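Local coordinates for TIR-NB-LRR type resistance protein RPV1 (Vitis rotundifolia, PDB 5KU7) that belongs to the TIR-NB-LRR class of plant resistance proteins and is modelled here as its TIR domain, a parallel beta-sheet flanked by helices, at residues Val10-Arg15 with Val65-Glu70; Asp25-Ala30 with Asn156-Ile161; Arg34-Phe39 with Asn163-Gln168; Phe97-His102 with Ser144-Leu149. All coordinates share one frame; numbering follows the deposited sequence.

Contact 1. Residues Val10-Arg15 with Val65-Glu70; sequences VFLSFR and VIVFSE
Val-10 and Val-65 share one rotamer, each with CG1 anti to its backbone nitrogen (chi1 168° and 172°), which leaves CG2 of Val-65 directed at the other strand. There CG1 of Val-10 meets it obliquely at 3.6 Å. Two residues along the strand, Leu-12 lies beside Val-65 and points the same way. Its CD2 lies 4.0 Å from CB of Val-65 and 4.1 Å from CG2 of Val-67. Phe-14 takes part through its root: CB is 3.9 Å from CB of Val-67, while the ring leads away. Leu-12, Phe-14, Val-65 and Val-67 thus share one face of the sheet, and helix 23-33 packs on it with Thr-24 and Leu-27. Ser-13 and Ile-66 point to the other face, where helix 76-91 meets Ser-13 through Ile-85.

The backbones run as neighbouring parallel strands in the centre of the TIR domain. Phe-11 O accepts from Val-65 N at 2.8 Å, Val-65 O from Ser-13 N at 2.9 Å, and Ser-13 O from Val-67 N at 2.7 Å, the last nearly straight (169° at the hydrogen). Toward the C-terminal ends of the segments, CB of Arg-15 rests 3.5 Å from OG of Ser-69, itself bonded to Asp-18. The arginine chain runs on into the pocket holding malonic acid, with Gly-16, Glu-17 and Arg-20. OG of Ser-13 is bonded to Tyr-72 and Glu-81. All three bonds joining the segments are therefore main chain to main chain; the side chains add apolar packing, and the serine hydroxyls tie it to the surrounding domain.

Contact 2. Residues Asp25-Ala30 with Asn156-Ile161; sequences DHLYSA and NQIKEI
Ile-158 points toward helix 23-33 and divides its two branches between the His-26/Leu-27 backbone and Ala-30. This is helix-to-helix packing on one side of the TIR sheet: the segments 25-30 and 156-161 approach to 9.9 Å between axes and cross at -43°. The longer branch of Ile-158 is extended (chi2 -166°), carrying CD1 onto the backbone where His-26 joins Leu-27, 3.5 Å from CB of His-26 and equally 3.5 Å from N of Leu-27. The imidazole of His-26 heads off from that shared CB. It stacks on His-26 of the second subunit, and its NE2 is hydrogen-bonded to Glu-154 of that subunit, so the methylene packs within the chain while the ring serves the dimer. Such a pairing is consistent with the AE interface known from plant TIR domains.

About a turn along helix 154-175 from Ile-158, Ile-161 crosses Leu-27 at about a right angle. Leu-27 has CG anti to its nitrogen (chi1 179°), and its CD1 comes to 4.2 Å from CG2 of Ile-161; both residues also touch Ile-99. The short branch of Ile-158 faces a residue with little side chain, and this methyl pair is close: CG2 of Ile-158 sits 3.4 Å from CB of Ala-30.

Contact 3. Residues Arg34-Phe39 with Asn163-Gln168; sequences RGIRTF and NSIFRQ
Ile-36 makes the buried half of this contact, while Arg-34 and Asn-163 meet toward solvent. On the inner side, Ile-36 is stretched out so that its terminal CD1 lands on helix 154-175, 4.1 Å from CG2 of Ile-165 and 4.0 Å from CA of Phe-166. CG1 of Ile-36 lies near the plane of the Phe-166 ring, at its edge.

Between these two halves the chain turns. Helix 23-33 closes in a Schellman motif with Gly-35, at positive phi, in the C-prime position and N of Ile-36 paired to O of Leu-31; the chain then leads into strand 38-39, outermost on its side of the chain's sheet.

On the solvent side, the exposed Phe-166 ring brings CE2 to 3.6 Å from O of Arg-34. Arg-34, extended from CG to NE, presents the side of its guanidinium to a single oxygen: NE bonds OD1 of Asn-163 at 3.1 Å, and NH2 the same OD1 at 3.3 Å. The oxygen lies in the guanidinium plane, yet both nitrogens sit above one face of the amide, off its lone pairs; the two planes are 61° apart. NH1 also bonds O of Ala-30, so helix 23-33 helps to fix the group's rotation.

Contact 4. Residues Phe97-His102 with Ser144-Leu149; sequences FPIFYH and SGWHLL
Trp-146 leans from its strand across to Phe-97, Pro-98 and Ile-99, its CG anti to the carbonyl carbon (chi1 -52°). From CB the chain rises on the face it shares with Ile-99 and Leu-148, and CG meets Ile-161 of helix 154-175. At CE3 the six-membered ring has reached the neighbouring strand: Pro-98 O is 3.4 Å away, and CG1 of Ile-99 is at 4.0 Å, approaching obliquely. CZ3 comes next, 3.7 Å from CB of Phe-97, which lies at the indole edge and in its plane. CH2, at the far end, is also near that CB and touches Ile-165, while CZ2 rests on Ser-164. Further along the same face, CD2 of Leu-148 is 4.1 Å from CG2 of Ile-99 and sits at the edge of the Tyr-101 ring, whose hydroxyl is bonded to Glu-154. On the opposite face CD2 of His-147 brings the imidazole edge to Phe-100 O.

Beneath these side chains run two parallel strands, 146-148 being outermost in the chain's sheet. Pro-98 O accepts from Trp-146 N, Trp-146 O from Phe-100 N at 2.8 Å (175° at the hydrogen), Phe-100 O from Leu-148 N at 2.9 Å, and Leu-148 O from His-102 N. Pro-98 has no N-H to give, and its CD lies 3.5 Å from Ser-144 O instead. The regular pairing therefore starts at the proline carbonyl, and from there four backbone bonds, with the six-membered ring of the indole reaching across to the neighbouring strand, join this last strand to the sheet.

In the fold
All four contacts belong to the one TIR domain. Contacts 1 and 4, with centres about 10 Å apart, lie in its parallel sheet, ordered 38-39, 8-14, 61-68, 95-101, 146-148; they come in series along the chain and meet where strands 61-68 and 95-101 are neighbours. Contacts 2 and 3, also about 10 Å apart, both use helix 154-175, and contact 4 falls within the long chain span that each bridges. Leu-27 of contact 2 packs on Leu-12, Val-65 and Ile-99, and Ile-165 of contact 3 on Trp-146. The last helix is thereby brought back to the first part of the chain, and contact 2 adjoins the second subunit.

Contact 1. Residues Val10-Arg15 with Val65-Glu70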
# COMPACT_ATOMS: atom_id res chain seq x y z
N VAL A 10 1.24 -7.68 -19.07
CA VAL A 10 1.26 -6.30 -18.64
C VAL A 10 2.68 -5.78 -18.37
O VAL A 10 3.49 -6.43 -17.71
CB VAL A 10 0.44 -6.11 -17.35
CG1 VAL A 10 0.71 -4.74 -16.73
CG2 VAL A 10 -1.04 -6.29 -17.66
N PHE A 11 2.97 -4.60 -18.92
CA PHE A 11 4.15 -3.85 -18.54
C PHE A 11 3.71 -2.77 -17.56
O PHE A 11 2.84 -1.95 -17.87
CB PHE A 11 4.86 -3.24 -19.77
CG PHE A 11 6.06 -2.39 -19.43
CD1 PHE A 11 5.91 -1.04 -19.15
CD2 PHE A 11 7.33 -2.95 -19.38
CE1 PHE A 11 7.01 -0.25 -18.83
CE2 PHE A 11 8.44 -2.16 -19.07
CZ PHE A 11 8.27 -0.81 -18.79
N LEU A 12 4.30 -2.79 -16.36
CA LEU A 12 4.02 -1.81 -15.32
C LEU A 12 4.90 -0.57 -15.40
O LEU A 12 6.08 -0.64 -15.05
CB LEU A 12 4.22 -2.43 -13.95
CG LEU A 12 2.97 -2.74 -13.17
CD1 LEU A 12 3.36 -3.32 -11.81
CD2 LEU A 12 2.20 -1.42 -13.05
N SER A 13 4.34 0.56 -15.81
CA SER A 13 5.09 1.81 -15.82
C SER A 13 4.72 2.66 -14.60
O SER A 13 3.56 2.95 -14.36
CB SER A 13 4.84 2.57 -17.12
OG SER A 13 5.42 3.86 -17.10
N PHE A 14 5.73 3.06 -13.84
CA PHE A 14 5.52 3.76 -12.58
C PHE A 14 6.74 4.62 -12.28
O PHE A 14 7.82 4.41 -12.83
CB PHE A 14 5.28 2.76 -11.45
CG PHE A 14 6.45 1.82 -11.21
CD1 PHE A 14 6.70 0.76 -12.07
CD2 PHE A 14 7.30 2.01 -10.13
CE1 PHE A 14 7.77 -0.09 -11.86
CE2 PHE A 14 8.39 1.17 -9.91
CZ PHE A 14 8.62 0.11 -10.77
N ARG A 15 6.55 5.58 -11.39
CA ARG A 15 7.63 6.39 -10.86
C ARG A 15 8.10 5.74 -9.59
O ARG A 15 7.36 5.75 -8.60
CB ARG A 15 7.14 7.80 -10.59
CG ARG A 15 8.14 8.80 -10.02
CD ARG A 15 9.09 9.36 -11.08
NE ARG A 15 10.10 10.24 -10.47
CZ ARG A 15 11.28 9.81 -10.08
NH1 ARG A 15 11.56 8.54 -10.28
NH2 ARG A 15 12.15 10.62 -9.52
N VAL A 65 0.22 -0.95 -17.90
CA VAL A 65 -0.53 -0.26 -16.86
C VAL A 65 0.32 0.90 -16.43
O VAL A 65 1.48 0.70 -16.05
CB VAL A 65 -0.83 -1.14 -15.64
CG1 VAL A 65 -1.42 -0.30 -14.54
CG2 VAL A 65 -1.78 -2.26 -15.99
N ILE A 66 -0.21 2.11 -16.50
CA ILE A 66 0.56 3.28 -16.10
C ILE A 66 0.11 3.80 -14.75
O ILE A 66 -1.05 4.17 -14.57
CB ILE A 66 0.46 4.41 -17.13
CG1 ILE A 66 1.25 4.07 -18.40
CG2 ILE A 66 1.04 5.66 -16.53
CD1 ILE A 66 0.54 3.17 -19.35
N VAL A 67 1.03 3.79 -13.79
CA VAL A 67 0.75 4.37 -12.49
C VAL A 67 1.21 5.82 -12.52
O VAL A 67 2.34 6.14 -12.16
CB VAL A 67 1.44 3.61 -11.36
CG1 VAL A 67 1.07 4.20 -9.99
CG2 VAL A 67 1.09 2.14 -11.44
N PHE A 68 0.34 6.69 -13.02
CA PHE A 68 0.60 8.11 -12.95
C PHE A 68 0.57 8.53 -11.48
O PHE A 68 -0.43 8.33 -10.78
CB PHE A 68 -0.43 8.91 -13.76
CG PHE A 68 -0.20 8.86 -15.25
CD1 PHE A 68 1.01 9.27 -15.80
CD2 PHE A 68 -1.20 8.42 -16.10
CE1 PHE A 68 1.22 9.24 -17.19
CE2 PHE A 68 -1.00 8.39 -17.47
CZ PHE A 68 0.22 8.80 -18.01
N SER A 69 1.67 9.10 -11.02
CA SER A 69 1.79 9.59 -9.65
C SER A 69 2.41 10.97 -9.71
O SER A 69 2.90 11.40 -10.76
CB SER A 69 2.63 8.63 -8.80
OG SER A 69 3.88 8.37 -9.41
N GLU A 70 2.43 11.64 -8.56
CA GLU A 70 2.79 13.06 -8.47
C GLU A 70 4.04 13.46 -9.26
O GLU A 70 4.06 14.53 -9.89
CB GLU A 70 2.98 13.44 -7.00
CG GLU A 70 2.95 14.94 -6.72
CD GLU A 70 3.40 15.28 -5.31
OE1 GLU A 70 3.78 14.34 -4.58
OE2 GLU A 70 3.37 16.46 -4.93

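Contact 2. Residues Asp25-Ala30 with Asn156-Ile161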
# COMPACT_ATOMS: atom_id res chain seq x y z
N ASP A 25 3.69 -2.01 -6.01
CA ASP A 25 4.05 -3.37 -5.56
C ASP A 25 2.80 -4.21 -5.27
O ASP A 25 2.70 -5.34 -5.75
CB ASP A 25 4.95 -3.30 -4.33
CG ASP A 25 5.54 -4.64 -3.98
OD1 ASP A 25 5.91 -5.37 -4.91
OD2 ASP A 25 5.64 -4.99 -2.79
N HIS A 26 1.86 -3.63 -4.50
CA HIS A 26 0.58 -4.30 -4.19
C HIS A 26 -0.21 -4.58 -5.48
O HIS A 26 -0.84 -5.64 -5.62
CB HIS A 26 -0.28 -3.46 -3.21
CG HIS A 26 0.34 -3.30 -1.85
ND1 HIS A 26 0.66 -4.37 -1.04
CD2 HIS A 26 0.70 -2.19 -1.16
CE1 HIS A 26 1.20 -3.93 0.08
NE2 HIS A 26 1.23 -2.61 0.03
N LEU A 27 -0.16 -3.64 -6.42
CA LEU A 27 -0.79 -3.84 -7.73
C LEU A 27 -0.15 -5.00 -8.49
O LEU A 27 -0.83 -5.89 -9.06
CB LEU A 27 -0.70 -2.56 -8.58
CG LEU A 27 -1.29 -2.61 -9.99
CD1 LEU A 27 -2.78 -2.85 -9.94
CD2 LEU A 27 -1.00 -1.31 -10.74
N TYR A 28 1.17 -4.97 -8.51
CA TYR A 28 1.98 -5.98 -9.14
C TYR A 28 1.64 -7.36 -8.61
O TYR A 28 1.45 -8.32 -9.36
CB TYR A 28 3.47 -5.67 -8.91
CG TYR A 28 4.40 -6.75 -9.38
CD1 TYR A 28 4.51 -7.06 -10.74
CD2 TYR A 28 5.15 -7.49 -8.47
CE1 TYR A 28 5.37 -8.06 -11.19
CE2 TYR A 28 6.03 -8.50 -8.91
CZ TYR A 28 6.12 -8.78 -10.28
OH TYR A 28 6.96 -9.76 -10.75
N SER A 29 1.58 -7.46 -7.29
CA SER A 29 1.30 -8.74 -6.67
C SER A 29 -0.13 -9.18 -7.00
O SER A 29 -0.36 -10.35 -7.29
CB SER A 29 1.52 -8.65 -5.17
OG SER A 29 1.19 -9.86 -4.53
N ALA A 30 -1.07 -8.23 -6.97
CA ALA A 30 -2.47 -8.55 -7.30
C ALA A 30 -2.61 -9.07 -8.73
O ALA A 30 -3.37 -10.00 -8.98
CB ALA A 30 -3.36 -7.33 -7.09
N ASN A 156 -9.22 -2.57 -2.22
CA ASN A 156 -10.43 -2.67 -3.02
C ASN A 156 -10.30 -1.94 -4.33
O ASN A 156 -10.83 -2.37 -5.32
CB ASN A 156 -11.62 -2.12 -2.25
CG ASN A 156 -12.32 -3.19 -1.49
OD1 ASN A 156 -12.06 -3.38 -0.31
ND2 ASN A 156 -13.18 -3.95 -2.17
N GLN A 157 -9.62 -0.79 -4.28
CA GLN A 157 -9.24 -0.07 -5.48
C GLN A 157 -8.46 -0.98 -6.39
O GLN A 157 -8.72 -1.05 -7.57
CB GLN A 157 -8.41 1.17 -5.13
CG GLN A 157 -9.22 2.31 -4.51
CD GLN A 157 -8.31 3.42 -4.04
OE1 GLN A 157 -7.23 3.17 -3.50
NE2 GLN A 157 -8.71 4.66 -4.27
N ILE A 158 -7.51 -1.70 -5.81
CA ILE A 158 -6.66 -2.60 -6.57
C ILE A 158 -7.42 -3.82 -7.10
O ILE A 158 -7.19 -4.24 -8.23
CB ILE A 158 -5.48 -3.09 -5.72
CG1 ILE A 158 -4.47 -1.96 -5.52
CG2 ILE A 158 -4.83 -4.31 -6.37
CD1 ILE A 158 -3.13 -2.42 -5.01
N LYS A 159 -8.29 -4.39 -6.28
CA LYS A 159 -9.08 -5.53 -6.73
C LYS A 159 -9.95 -5.14 -7.92
O LYS A 159 -10.09 -5.89 -8.89
CB LYS A 159 -9.96 -6.07 -5.59
CG LYS A 159 -10.87 -7.23 -5.99
CD LYS A 159 -11.77 -7.69 -4.83
CE LYS A 159 -12.89 -6.69 -4.54
NZ LYS A 159 -13.92 -7.22 -3.59
N GLU A 160 -10.51 -3.94 -7.85
CA GLU A 160 -11.37 -3.46 -8.92
C GLU A 160 -10.58 -3.29 -10.24
O GLU A 160 -11.00 -3.75 -11.30
CB GLU A 160 -12.02 -2.16 -8.48
CG GLU A 160 -12.63 -1.38 -9.60
CD GLU A 160 -13.35 -0.15 -9.10
OE1 GLU A 160 -13.47 0.01 -7.86
OE2 GLU A 160 -13.80 0.64 -9.96
N ILE A 161 -9.42 -2.66 -10.15
CA ILE A 161 -8.55 -2.45 -11.30
C ILE A 161 -8.10 -3.76 -11.94
O ILE A 161 -8.16 -3.96 -13.16
CB ILE A 161 -7.31 -1.64 -10.88
CG1 ILE A 161 -7.72 -0.21 -10.52
CG2 ILE A 161 -6.24 -1.67 -11.98
CD1 ILE A 161 -6.68 0.52 -9.71

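Contact 3. Residues Arg34-Phe39 with Asn163-Gln168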
# COMPACT_ATOMS: atom_id res chain seq x y z
N ARG A 34 -3.84 -13.10 -10.38
CA ARG A 34 -4.88 -13.34 -11.38
C ARG A 34 -4.31 -13.99 -12.63
O ARG A 34 -4.97 -14.08 -13.65
CB ARG A 34 -5.58 -12.03 -11.74
CG ARG A 34 -6.72 -11.68 -10.81
CD ARG A 34 -6.95 -10.18 -10.77
NE ARG A 34 -7.98 -9.80 -9.79
CZ ARG A 34 -7.73 -9.48 -8.53
NH1 ARG A 34 -6.47 -9.47 -8.05
NH2 ARG A 34 -8.73 -9.15 -7.73
N GLY A 35 -3.05 -14.42 -12.56
CA GLY A 35 -2.42 -15.07 -13.69
C GLY A 35 -2.05 -14.10 -14.80
O GLY A 35 -1.77 -14.51 -15.92
N ILE A 36 -2.02 -12.82 -14.46
CA ILE A 36 -1.57 -11.79 -15.39
C ILE A 36 -0.05 -11.63 -15.33
O ILE A 36 0.49 -11.05 -14.39
CB ILE A 36 -2.26 -10.45 -15.10
CG1 ILE A 36 -3.79 -10.66 -15.10
CG2 ILE A 36 -1.86 -9.42 -16.14
CD1 ILE A 36 -4.63 -9.43 -14.73
N ARG A 37 0.65 -12.19 -16.32
CA ARG A 37 2.11 -12.11 -16.33
C ARG A 37 2.56 -10.66 -16.52
O ARG A 37 2.31 -10.05 -17.55
CB ARG A 37 2.71 -13.01 -17.40
CG ARG A 37 3.96 -13.69 -16.89
CD ARG A 37 4.86 -14.27 -17.96
NE ARG A 37 6.17 -14.59 -17.39
CZ ARG A 37 7.23 -14.98 -18.10
NH1 ARG A 37 7.14 -15.11 -19.42
NH2 ARG A 37 8.38 -15.24 -17.48
N THR A 38 3.26 -10.13 -15.52
CA THR A 38 3.55 -8.70 -15.47
C THR A 38 5.02 -8.40 -15.37
O THR A 38 5.74 -9.01 -14.58
CB THR A 38 2.84 -8.07 -14.27
OG1 THR A 38 1.44 -8.31 -14.41
CG2 THR A 38 3.10 -6.56 -14.19
N PHE A 39 5.48 -7.45 -16.18
CA PHE A 39 6.86 -6.99 -16.06
C PHE A 39 6.92 -5.77 -15.18
O PHE A 39 6.35 -4.73 -15.51
CB PHE A 39 7.47 -6.68 -17.43
CG PHE A 39 8.90 -6.16 -17.36
CD1 PHE A 39 9.16 -4.84 -17.01
CD2 PHE A 39 9.97 -6.99 -17.66
CE1 PHE A 39 10.45 -4.36 -16.93
CE2 PHE A 39 11.28 -6.52 -17.60
CZ PHE A 39 11.52 -5.21 -17.23
N ASN A 163 -9.39 -6.71 -11.67
CA ASN A 163 -10.53 -7.48 -12.17
C ASN A 163 -10.92 -7.04 -13.56
O ASN A 163 -11.13 -7.85 -14.45
CB ASN A 163 -11.75 -7.34 -11.26
CG ASN A 163 -11.74 -8.31 -10.11
OD1 ASN A 163 -10.97 -9.27 -10.09
ND2 ASN A 163 -12.62 -8.07 -9.14
N SER A 164 -11.00 -5.72 -13.72
CA SER A 164 -11.28 -5.11 -15.01
C SER A 164 -10.19 -5.43 -16.05
O SER A 164 -10.50 -5.81 -17.18
CB SER A 164 -11.43 -3.60 -14.83
OG SER A 164 -11.50 -2.94 -16.07
N ILE A 165 -8.92 -5.34 -15.64
CA ILE A 165 -7.80 -5.65 -16.54
C ILE A 165 -7.83 -7.12 -16.95
O ILE A 165 -7.58 -7.47 -18.11
CB ILE A 165 -6.44 -5.31 -15.89
CG1 ILE A 165 -6.28 -3.79 -15.77
CG2 ILE A 165 -5.27 -5.86 -16.72
CD1 ILE A 165 -5.01 -3.40 -15.06
N PHE A 166 -8.15 -7.98 -15.99
CA PHE A 166 -8.29 -9.39 -16.32
C PHE A 166 -9.38 -9.63 -17.37
O PHE A 166 -9.11 -10.26 -18.39
CB PHE A 166 -8.57 -10.22 -15.06
CG PHE A 166 -8.81 -11.68 -15.34
CD1 PHE A 166 -10.10 -12.19 -15.47
CD2 PHE A 166 -7.75 -12.56 -15.46
CE1 PHE A 166 -10.32 -13.54 -15.71
CE2 PHE A 166 -7.97 -13.91 -15.71
CZ PHE A 166 -9.25 -14.40 -15.84
N ARG A 167 -10.59 -9.11 -17.14
CA ARG A 167 -11.68 -9.28 -18.09
C ARG A 167 -11.30 -8.71 -19.47
O ARG A 167 -11.58 -9.33 -20.49
CB ARG A 167 -12.98 -8.61 -17.59
CG ARG A 167 -14.17 -8.92 -18.53
CD ARG A 167 -15.44 -8.10 -18.26
NE ARG A 167 -16.31 -8.68 -17.24
CZ ARG A 167 -17.64 -8.56 -17.25
NH1 ARG A 167 -18.25 -7.91 -18.23
NH2 ARG A 167 -18.36 -9.11 -16.28
N GLN A 168 -10.65 -7.55 -19.49
CA GLN A 168 -10.33 -6.93 -20.77
C GLN A 168 -9.24 -7.70 -21.52
O GLN A 168 -9.36 -7.92 -22.72
CB GLN A 168 -9.89 -5.47 -20.59
CG GLN A 168 -10.98 -4.56 -20.05
CD GLN A 168 -10.60 -3.10 -20.06
OE1 GLN A 168 -10.40 -2.50 -21.11
NE2 GLN A 168 -10.52 -2.50 -18.87

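Contact 4. Residues Phe97-His102 with Ser144-Leu149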
# COMPACT_ATOMS: atom_id res chain seq x y z
N PHE A 97 -3.71 0.94 -19.94
CA PHE A 97 -4.62 1.13 -18.82
C PHE A 97 -4.07 2.15 -17.84
O PHE A 97 -3.17 1.85 -17.08
CB PHE A 97 -4.84 -0.19 -18.09
CG PHE A 97 -5.30 -1.29 -18.98
CD1 PHE A 97 -4.49 -2.38 -19.24
CD2 PHE A 97 -6.57 -1.25 -19.53
CE1 PHE A 97 -4.93 -3.40 -20.05
CE2 PHE A 97 -7.01 -2.27 -20.34
CZ PHE A 97 -6.19 -3.35 -20.59
N PRO A 98 -4.59 3.38 -17.89
CA PRO A 98 -3.97 4.39 -17.01
C PRO A 98 -4.65 4.46 -15.63
O PRO A 98 -5.89 4.42 -15.52
CB PRO A 98 -4.16 5.69 -17.79
CG PRO A 98 -5.44 5.47 -18.60
CD PRO A 98 -5.56 3.97 -18.84
N ILE A 99 -3.82 4.53 -14.61
CA ILE A 99 -4.22 4.75 -13.24
C ILE A 99 -3.70 6.10 -12.80
O ILE A 99 -2.51 6.37 -12.88
CB ILE A 99 -3.63 3.72 -12.26
CG1 ILE A 99 -4.11 2.33 -12.60
CG2 ILE A 99 -4.00 4.11 -10.82
CD1 ILE A 99 -3.32 1.27 -11.91
N PHE A 100 -4.60 6.95 -12.34
CA PHE A 100 -4.22 8.25 -11.87
C PHE A 100 -4.17 8.17 -10.36
O PHE A 100 -5.20 8.27 -9.70
CB PHE A 100 -5.19 9.31 -12.40
CG PHE A 100 -5.33 9.27 -13.92
CD1 PHE A 100 -4.39 9.89 -14.73
CD2 PHE A 100 -6.40 8.60 -14.52
CE1 PHE A 100 -4.50 9.86 -16.13
CE2 PHE A 100 -6.52 8.55 -15.92
CZ PHE A 100 -5.57 9.18 -16.73
N TYR A 101 -2.98 7.94 -9.83
CA TYR A 101 -2.79 7.64 -8.43
C TYR A 101 -2.61 8.89 -7.58
O TYR A 101 -1.50 9.43 -7.48
CB TYR A 101 -1.59 6.70 -8.23
CG TYR A 101 -1.44 6.25 -6.79
CD1 TYR A 101 -2.40 5.40 -6.21
CD2 TYR A 101 -0.37 6.67 -6.00
CE1 TYR A 101 -2.28 4.98 -4.89
CE2 TYR A 101 -0.26 6.27 -4.67
CZ TYR A 101 -1.21 5.42 -4.13
OH TYR A 101 -1.09 5.01 -2.84
N HIS A 102 -3.71 9.34 -6.98
CA HIS A 102 -3.73 10.52 -6.13
C HIS A 102 -3.25 11.75 -6.88
O HIS A 102 -2.68 12.67 -6.28
CB HIS A 102 -2.88 10.30 -4.87
CG HIS A 102 -3.33 9.13 -4.05
ND1 HIS A 102 -2.63 8.69 -2.95
CD2 HIS A 102 -4.41 8.32 -4.16
CE1 HIS A 102 -3.25 7.64 -2.43
NE2 HIS A 102 -4.33 7.40 -3.15
N SER A 144 -9.52 5.53 -21.10
CA SER A 144 -10.36 5.33 -19.93
C SER A 144 -9.58 4.57 -18.86
O SER A 144 -9.01 3.51 -19.13
CB SER A 144 -11.65 4.58 -20.27
OG SER A 144 -11.40 3.23 -20.58
N GLY A 145 -9.53 5.13 -17.67
CA GLY A 145 -8.81 4.46 -16.60
C GLY A 145 -9.49 4.59 -15.25
O GLY A 145 -10.71 4.63 -15.17
N TRP A 146 -8.69 4.67 -14.21
CA TRP A 146 -9.18 4.81 -12.86
C TRP A 146 -8.50 5.99 -12.19
O TRP A 146 -7.27 6.08 -12.15
CB TRP A 146 -8.92 3.54 -12.05
CG TRP A 146 -9.42 2.29 -12.69
CD1 TRP A 146 -10.58 1.64 -12.41
CD2 TRP A 146 -8.77 1.54 -13.73
NE1 TRP A 146 -10.70 0.52 -13.21
CE2 TRP A 146 -9.61 0.44 -14.03
CE3 TRP A 146 -7.58 1.69 -14.44
CZ2 TRP A 146 -9.28 -0.50 -15.02
CZ3 TRP A 146 -7.25 0.75 -15.41
CH2 TRP A 146 -8.11 -0.33 -15.69
N HIS A 147 -9.30 6.91 -11.66
CA HIS A 147 -8.80 7.96 -10.81
C HIS A 147 -8.92 7.52 -9.33
O HIS A 147 -10.01 7.30 -8.83
CB HIS A 147 -9.56 9.26 -11.05
CG HIS A 147 -9.05 10.42 -10.25
ND1 HIS A 147 -9.79 11.56 -10.04
CD2 HIS A 147 -7.87 10.62 -9.63
CE1 HIS A 147 -9.09 12.41 -9.30
NE2 HIS A 147 -7.92 11.86 -9.04
N LEU A 148 -7.79 7.36 -8.65
CA LEU A 148 -7.79 6.86 -7.28
C LEU A 148 -7.49 7.98 -6.31
O LEU A 148 -6.48 8.68 -6.45
CB LEU A 148 -6.75 5.76 -7.08
CG LEU A 148 -7.11 4.31 -7.44
CD1 LEU A 148 -7.68 4.22 -8.83
CD2 LEU A 148 -5.91 3.42 -7.28
N LEU A 149 -8.37 8.14 -5.33
CA LEU A 149 -8.17 9.08 -4.25
C LEU A 149 -7.71 8.34 -3.00
O LEU A 149 -7.74 7.11 -2.94
CB LEU A 149 -9.45 9.84 -3.94
CG LEU A 149 -10.21 10.32 -5.17
CD1 LEU A 149 -11.61 10.80 -4.79
CD2 LEU A 149 -9.43 11.42 -5.89